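Local coordinates for Mll7089 protein (Mesorhizobium loti, PDB 2OZ8) that is of uncharacterised function but probably belongs to the magnesium-dependent, enolase-like hydro-lyases related to mandelate racemase, at residues F13-D18 / A371-P376. Residues are numbered along the deposited sequence; the frame is centred on the assembly and turned at random.
Sequences FQFARD and AAPENP
At Asp18 a chi1 of 66° sets CG between the backbone N and the carbonyl carbon and turns the carboxylate to Asn375, whose CG lies opposite its own N and carries the amide to meet it. Asn375 ND2 then donates to Asp18 OD2 at 3.0 Å, with 150° at the hydrogen. The bond lies near the amide plane but meets the oxygen from above the carboxylate, the two planes being 60° apart. ND2 also donates to the Phe320 carbonyl oxygen, its stronger partner, and OD1 accepts from Arg377 N, so the amide is held at both ends. Replacing Asp18 by alanine removes the carboxylate, which is likely to leave ND2 with the Phe320 carbonyl but without its tie to the chain corner at this position. Farther back, the side chains of Pro373 and Phe15 cross at about a right angle, with Pro373 CD 3.5 Å from Phe15 CD1. Ala372 CB rests 3.4 Å from Ala16 O, while a water accepts from Ala16 N and lies 2.6 Å from Ala371 O. The tail, neither helix nor strand here, thus crosses the end region of strand 5-17 at a slant, without pairing with it. That strand pairs antiparallel with strand 27-40, through Phe15 with Val31, in the N-terminal sheet; Asn322, just beyond barrel strand 313-318, donates to both Ala16 O and Pro373 O, so the contact joins that sheet, the tail and the barrel domain's edge.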
loop_
_atom_site.group_PDB
_atom_site.type_symbol
_atom_site.label_atom_id
_atom_site.label_comp_id
_atom_site.label_asym_id
_atom_site.label_seq_id
_atom_site.Cartn_x
_atom_site.Cartn_y
_atom_site.Cartn_z
ATOM N N PHE A 13 31.478 -12.082 38.628
ATOM C CA PHE A 13 30.627 -12.039 39.826
ATOM C C PHE A 13 29.381 -12.971 39.684
ATOM O O PHE A 13 28.824 -13.187 38.583
ATOM C CB PHE A 13 30.182 -10.601 40.111
ATOM C CG PHE A 13 31.340 -9.613 40.273
ATOM C CD1 PHE A 13 31.994 -9.470 41.489
ATOM C CD2 PHE A 13 31.785 -8.858 39.200
ATOM C CE1 PHE A 13 33.070 -8.596 41.639
ATOM C CE2 PHE A 13 32.850 -7.979 39.339
ATOM C CZ PHE A 13 33.493 -7.852 40.561
ATOM N N GLN A 14 28.945 -13.547 40.789
ATOM C CA GLN A 14 27.758 -14.394 40.769
ATOM C C GLN A 14 27.251 -14.341 42.217
ATOM O O GLN A 14 27.866 -14.922 43.101
ATOM C CB GLN A 14 28.073 -15.823 40.335
ATOM C CG GLN A 14 26.831 -16.770 40.327
ATOM C CD GLN A 14 27.160 -18.259 40.037
ATOM O OE1 GLN A 14 28.290 -18.633 39.723
ATOM N NE2 GLN A 14 26.170 -19.092 40.161
ATOM N N PHE A 15 26.163 -13.611 42.448
ATOM C CA PHE A 15 25.655 -13.380 43.799
ATOM C C PHE A 15 24.135 -13.360 43.908
ATOM O O PHE A 15 23.451 -13.111 42.931
ATOM C CB PHE A 15 26.241 -12.104 44.374
ATOM C CG PHE A 15 26.013 -10.851 43.528
ATOM C CD1 PHE A 15 24.971 -9.950 43.843
ATOM C CD2 PHE A 15 26.884 -10.519 42.471
ATOM C CE1 PHE A 15 24.810 -8.713 43.143
ATOM C CE2 PHE A 15 26.723 -9.318 41.725
ATOM C CZ PHE A 15 25.671 -8.408 42.076
ATOM N N ALA A 16 23.632 -13.624 45.116
ATOM C CA ALA A 16 22.198 -13.570 45.436
ATOM C C ALA A 16 21.705 -12.140 45.436
ATOM O O ALA A 16 22.456 -11.202 45.790
ATOM C CB ALA A 16 21.905 -14.223 46.808
ATOM N N ARG A 17 20.444 -11.984 45.020
ATOM C CA ARG A 17 19.741 -10.702 45.094
ATOM C C ARG A 17 19.113 -10.537 46.468
ATOM O O ARG A 17 18.928 -11.510 47.182
ATOM C CB ARG A 17 18.653 -10.623 44.018
ATOM C CG ARG A 17 19.212 -10.407 42.624
ATOM C CD ARG A 17 18.094 -10.443 41.575
ATOM N NE ARG A 17 18.631 -10.403 40.218
ATOM C CZ ARG A 17 18.825 -9.288 39.525
ATOM N NH1 ARG A 17 18.543 -8.096 40.051
ATOM N NH2 ARG A 17 19.312 -9.363 38.299
ATOM N N ASP A 18 18.775 -9.297 46.807
ATOM C CA ASP A 18 18.027 -8.993 48.022
ATOM C C ASP A 18 16.505 -9.255 47.960
ATOM O O ASP A 18 15.857 -9.315 48.995
ATOM C CB ASP A 18 18.326 -7.562 48.495
ATOM C CG ASP A 18 17.827 -6.482 47.532
ATOM O OD1 ASP A 18 17.813 -6.667 46.263
ATOM O OD2 ASP A 18 17.443 -5.410 48.086
ATOM N N ALA A 371 24.973 -15.123 51.465
ATOM C CA ALA A 371 24.148 -13.939 51.694
ATOM C C ALA A 371 24.222 -12.980 50.485
ATOM O O ALA A 371 25.246 -12.898 49.831
ATOM C CB ALA A 371 24.608 -13.245 52.962
ATOM N N ALA A 372 23.133 -12.261 50.210
ATOM C CA ALA A 372 23.106 -11.203 49.178
ATOM C C ALA A 372 23.990 -10.085 49.634
ATOM O O ALA A 372 24.037 -9.834 50.806
ATOM C CB ALA A 372 21.715 -10.693 49.018
ATOM N N PRO A 373 24.740 -9.425 48.725
ATOM C CA PRO A 373 25.287 -8.114 49.149
ATOM C C PRO A 373 24.181 -7.220 49.695
ATOM O O PRO A 373 23.044 -7.259 49.201
ATOM C CB PRO A 373 25.839 -7.528 47.865
ATOM C CG PRO A 373 26.039 -8.656 46.969
ATOM C CD PRO A 373 25.179 -9.806 47.368
ATOM N N GLU A 374 24.490 -6.428 50.714
ATOM C CA GLU A 374 23.476 -5.547 51.328
ATOM C C GLU A 374 23.027 -4.486 50.301
ATOM O O GLU A 374 23.780 -4.144 49.401
ATOM C CB GLU A 374 23.984 -4.931 52.663
ATOM C CG GLU A 374 23.990 -5.968 53.830
ATOM C CD GLU A 374 24.638 -5.486 55.186
ATOM O OE1 GLU A 374 24.781 -6.350 56.109
ATOM O OE2 GLU A 374 24.972 -4.274 55.338
ATOM N N ASN A 375 21.794 -4.013 50.423
ATOM C CA ASN A 375 21.225 -3.057 49.483
ATOM C C ASN A 375 20.736 -1.780 50.162
ATOM O O ASN A 375 19.556 -1.660 50.525
ATOM C CB ASN A 375 20.115 -3.670 48.619
ATOM C CG ASN A 375 19.730 -2.756 47.428
ATOM O OD1 ASN A 375 20.299 -1.668 47.252
ATOM N ND2 ASN A 375 18.755 -3.191 46.626
ATOM N N PRO A 376 21.641 -0.811 50.302
ATOM C CA PRO A 376 21.336 0.461 50.913
ATOM C C PRO A 376 20.318 1.320 50.131
ATOM O O PRO A 376 19.895 2.375 50.625
ATOM C CB PRO A 376 22.706 1.167 50.990
ATOM C CG PRO A 376 23.626 0.437 50.043
ATOM C CD PRO A 376 23.039 -0.934 49.838
HETATM O O HOH W 1 25.675 -13.804 47.468
#